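Local coordinates for protein putative hyaluronoglucosaminidase (Clostridium perfringens, PDB 6PWI) that probably acts as a hexosaminidase of glycoside hydrolase family 84, the chain being the catalytic part of a longer, probably cell-wall-anchored protein, at residues A[558-561]-A[562-566]; A[581-584]-A[585-589]. All blocks are in the same frame, centred on the assembly; numbering follows the deposited sequence.

Contact 1: A[558-561]-A[562-566]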
# COMPACT_ATOMS: atom_id res chain seq x y z
N GLU A 558 -2.26 -30.62 5.81
CA GLU A 558 -2.29 -32.07 5.71
C GLU A 558 -1.71 -32.69 6.98
O GLU A 558 -2.22 -33.70 7.47
CB GLU A 558 -1.61 -32.55 4.43
CG GLU A 558 -2.57 -32.65 3.27
CD GLU A 558 -1.97 -32.67 1.87
OE1 GLU A 558 -0.73 -32.52 1.74
OE2 GLU A 558 -2.75 -32.83 0.90
N SER A 559 -0.65 -32.08 7.51
CA SER A 559 0.04 -32.55 8.71
C SER A 559 -0.88 -32.45 9.93
O SER A 559 -0.96 -33.37 10.73
CB SER A 559 1.31 -31.79 8.92
OG SER A 559 1.94 -32.19 10.13
N THR A 560 -1.58 -31.32 10.05
CA THR A 560 -2.45 -31.10 11.19
C THR A 560 -3.59 -32.11 11.16
O THR A 560 -3.93 -32.68 12.19
CB THR A 560 -2.89 -29.64 11.27
OG1 THR A 560 -1.70 -28.85 11.31
CG2 THR A 560 -3.75 -29.35 12.48
N ILE A 561 -4.15 -32.33 9.97
CA ILE A 561 -5.27 -33.24 9.79
C ILE A 561 -4.84 -34.67 10.15
O ILE A 561 -5.59 -35.39 10.82
CB ILE A 561 -5.86 -33.12 8.37
CG1 ILE A 561 -6.53 -31.76 8.17
CG2 ILE A 561 -6.83 -34.27 8.07
CD1 ILE A 561 -6.93 -31.47 6.73
N ALA A 562 -3.63 -35.06 9.73
CA ALA A 562 -3.13 -36.38 10.04
C ALA A 562 -2.99 -36.55 11.55
O ALA A 562 -3.41 -37.58 12.09
CB ALA A 562 -1.83 -36.65 9.32
N TYR A 563 -2.44 -35.53 12.23
CA TYR A 563 -2.21 -35.62 13.66
C TYR A 563 -3.54 -35.68 14.41
O TYR A 563 -3.73 -36.56 15.24
CB TYR A 563 -1.30 -34.51 14.16
CG TYR A 563 0.17 -34.79 14.01
CD1 TYR A 563 0.75 -35.93 14.56
CD2 TYR A 563 1.00 -33.92 13.32
CE1 TYR A 563 2.11 -36.20 14.43
CE2 TYR A 563 2.35 -34.17 13.18
CZ TYR A 563 2.91 -35.31 13.73
OH TYR A 563 4.24 -35.54 13.58
N ILE A 564 -4.46 -34.76 14.10
CA ILE A 564 -5.80 -34.81 14.65
C ILE A 564 -6.41 -36.19 14.39
O ILE A 564 -7.06 -36.75 15.27
CB ILE A 564 -6.69 -33.69 14.11
CG1 ILE A 564 -6.16 -32.31 14.51
CG2 ILE A 564 -8.13 -33.89 14.56
CD1 ILE A 564 -6.67 -31.17 13.65
N ASN A 565 -6.18 -36.75 13.20
CA ASN A 565 -6.76 -38.05 12.89
C ASN A 565 -6.16 -39.10 13.81
O ASN A 565 -6.87 -39.99 14.27
CB ASN A 565 -6.68 -38.41 11.41
CG ASN A 565 -7.78 -37.77 10.58
OD1 ASN A 565 -8.84 -37.42 11.10
ND2 ASN A 565 -7.54 -37.62 9.29
N SER A 566 -4.86 -38.96 14.11
CA SER A 566 -4.14 -39.89 14.96
C SER A 566 -4.71 -39.85 16.38
O SER A 566 -4.94 -40.90 16.98
CB SER A 566 -2.67 -39.57 14.94
OG SER A 566 -1.96 -40.38 15.86
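Ser-559 and Tyr-563 lie one turn apart on the same side of helix 540-572, where four successive i to i+4 backbone hydrogen bonds join 558-561 to 562-566; the straightest runs from Ile-564 N to Thr-560 O, 2.9 Å long with an N-H...O angle of 174°. The Tyr-563 ring stands out from the helix, leaning slightly back, with CD2 3.3 Å from Ser-559 O, which approaches the ring obliquely while accepting the Tyr-563 N-H. Ser-559 OG sits 3.7 Å from Tyr-563 CE2 beside the same ring, but its polar partner is Gly-585 O on the next helix. With OG1 beside the backbone N (chi1 -56°), Thr-560 leaves CG2 leaning along the helix, where it meets Ile-564 CD1 at 3.6 Å; Thr-560 OG1 bonds back to Leu-556 O. On another side of the helix, Ile-561 and Asn-565 run alongside each other, the branch CG2 of Ile-561 3.6 Å from Asn-565 ND2. These are the i to i+4 contacts of a regular alpha-helix, and they lie away from the predicted catalytic residue. Three helices pack against 558-566: 513-536 on Thr-560 and Ile-561 through Tyr-523 and Leu-520, 613-623 on Thr-560 and Tyr-563 through Phe-616 and Leu-620, and 575-591 on Ser-559, Tyr-563, Asn-565 and Ser-566, so this part of helix 540-572 lies within a helical bundle.

Contact 2: A[581-584]-A[585-589]; sequences YYVL and GEEEY
Tyr-581 joins in through its backbone, its carbonyl O accepting the N-H of Gly-585 at 2.8 Å; its side chain heads off to Asn-565 and Ser-566 of helix 540-572. Tyr-582 accepts the Glu-586 N-H in the same i to i+4 manner and also meets that residue's side chain. Its CG stands anti to the backbone N (chi1 -170°), which leans the ring forward as it leaves the helix, so that the Glu-586 side chain crosses it: OE1 lies 3.5 Å from Tyr-582 CD2, with the ring and carboxylate planes 60° apart. The far end of the ring is fixed by a hydrogen bond from OH to Ser-621 O. Val-583 divides its methyls between two glutamates, CG1 lying 3.7 Å from Glu-587 OE2 and CG2 4.0 Å from Glu-586 OE1. Leu-584 runs alongside Glu-588, whose chain bends at chi2 (-69°) and brings OE2 to 3.8 Å from Leu-584 CD1. Leu-584 O takes the N-H of Glu-588 at 3.0 Å and a weak second bond from Glu-587 N. Three consecutive glutamates thus lay their chains against the preceding turn by van der Waals contact, on the largely exposed side of the helix that also carries Val-583 and Leu-584. Gly-585, buried and without a side chain, belongs to the face turned to helix 540-572. Helix 575-591 rests there on helix 540-572, with Tyr-582 edge-to-face against Tyr-563, while Tyr-589 reaches Ile-614, Ile-617 and Lys-618 of helix 613-623.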
# COMPACT_ATOMS: atom_id res chain seq x y z
N TYR A 581 -1.37 -42.56 10.98
CA TYR A 581 -1.70 -41.14 10.91
C TYR A 581 -0.54 -40.32 11.47
O TYR A 581 -0.18 -39.29 10.90
CB TYR A 581 -2.99 -40.84 11.67
CG TYR A 581 -4.26 -41.09 10.90
CD1 TYR A 581 -4.43 -40.55 9.63
CD2 TYR A 581 -5.29 -41.84 11.44
CE1 TYR A 581 -5.60 -40.76 8.91
CE2 TYR A 581 -6.47 -42.07 10.73
CZ TYR A 581 -6.62 -41.53 9.46
OH TYR A 581 -7.76 -41.74 8.75
N TYR A 582 0.01 -40.77 12.60
CA TYR A 582 1.13 -40.09 13.23
C TYR A 582 2.28 -39.98 12.24
O TYR A 582 2.87 -38.91 12.08
CB TYR A 582 1.55 -40.82 14.51
CG TYR A 582 2.54 -40.07 15.37
CD1 TYR A 582 2.11 -39.27 16.42
CD2 TYR A 582 3.91 -40.17 15.14
CE1 TYR A 582 3.02 -38.59 17.22
CE2 TYR A 582 4.82 -39.48 15.92
CZ TYR A 582 4.37 -38.69 16.96
OH TYR A 582 5.26 -38.01 17.75
N VAL A 583 2.58 -41.08 11.56
CA VAL A 583 3.64 -41.14 10.58
C VAL A 583 3.33 -40.20 9.41
O VAL A 583 4.21 -39.45 8.99
CB VAL A 583 3.90 -42.60 10.13
CG1 VAL A 583 4.77 -42.67 8.88
CG2 VAL A 583 4.54 -43.40 11.26
N LEU A 584 2.09 -40.22 8.92
CA LEU A 584 1.68 -39.30 7.87
C LEU A 584 1.90 -37.86 8.33
O LEU A 584 2.41 -37.03 7.58
CB LEU A 584 0.23 -39.57 7.45
CG LEU A 584 -0.33 -38.70 6.32
CD1 LEU A 584 0.58 -38.70 5.10
CD2 LEU A 584 -1.74 -39.12 5.93
N GLY A 585 1.57 -37.59 9.60
CA GLY A 585 1.75 -36.27 10.20
C GLY A 585 3.19 -35.80 10.16
O GLY A 585 3.46 -34.64 9.86
N GLU A 586 4.13 -36.71 10.47
CA GLU A 586 5.55 -36.40 10.49
C GLU A 586 6.05 -36.09 9.08
O GLU A 586 6.91 -35.22 8.92
CB GLU A 586 6.35 -37.59 11.00
CG GLU A 586 6.35 -37.76 12.51
CD GLU A 586 6.99 -39.09 12.90
OE1 GLU A 586 6.36 -40.14 12.64
OE2 GLU A 586 8.12 -39.08 13.41
N GLU A 587 5.55 -36.83 8.08
CA GLU A 587 6.03 -36.72 6.71
C GLU A 587 5.57 -35.39 6.11
O GLU A 587 6.32 -34.76 5.37
CB GLU A 587 5.57 -37.90 5.85
CG GLU A 587 6.26 -39.21 6.19
CD GLU A 587 5.64 -40.48 5.61
OE1 GLU A 587 4.52 -40.40 5.04
OE2 GLU A 587 6.28 -41.55 5.71
N GLU A 588 4.34 -34.98 6.46
CA GLU A 588 3.77 -33.75 5.95
C GLU A 588 4.49 -32.54 6.55
O GLU A 588 4.76 -31.58 5.84
CB GLU A 588 2.26 -33.70 6.16
CG GLU A 588 1.51 -34.78 5.40
CD GLU A 588 1.47 -34.67 3.88
OE1 GLU A 588 2.25 -33.87 3.30
OE2 GLU A 588 0.64 -35.39 3.28
N TYR A 589 4.81 -32.60 7.85
CA TYR A 589 5.54 -31.50 8.45
C TYR A 589 6.89 -31.34 7.74
O TYR A 589 7.28 -30.22 7.42
CB TYR A 589 5.69 -31.62 9.97
CG TYR A 589 6.49 -30.49 10.57
CD1 TYR A 589 5.99 -29.19 10.54
CD2 TYR A 589 7.74 -30.69 11.12
CE1 TYR A 589 6.72 -28.13 11.06
CE2 TYR A 589 8.48 -29.63 11.64
CZ TYR A 589 7.96 -28.35 11.61
OH TYR A 589 8.66 -27.29 12.13

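Followed from the N terminus, the chain passes the parallel eight-stranded barrel and enters a region of helices that includes 513-536, 540-572, 575-591 and 613-623. Contact 1 is complete within helix 540-572 before contact 2 opens on 575-591, so the two are in series, neither nested nor crossed, and neither encloses a loop. The short connection between these helices brings the contacts side by side, their centres about 7 Å apart. Ala-562 O packs on Tyr-581 CB at 3.3 Å, whereas Glu-558 OE1 comes to 3.5 Å from Glu-588 OE2, probably unfavourable if both carboxylates are charged. Helix 613-623 touches both contacts, tying the C-terminal end of the chain to this pair.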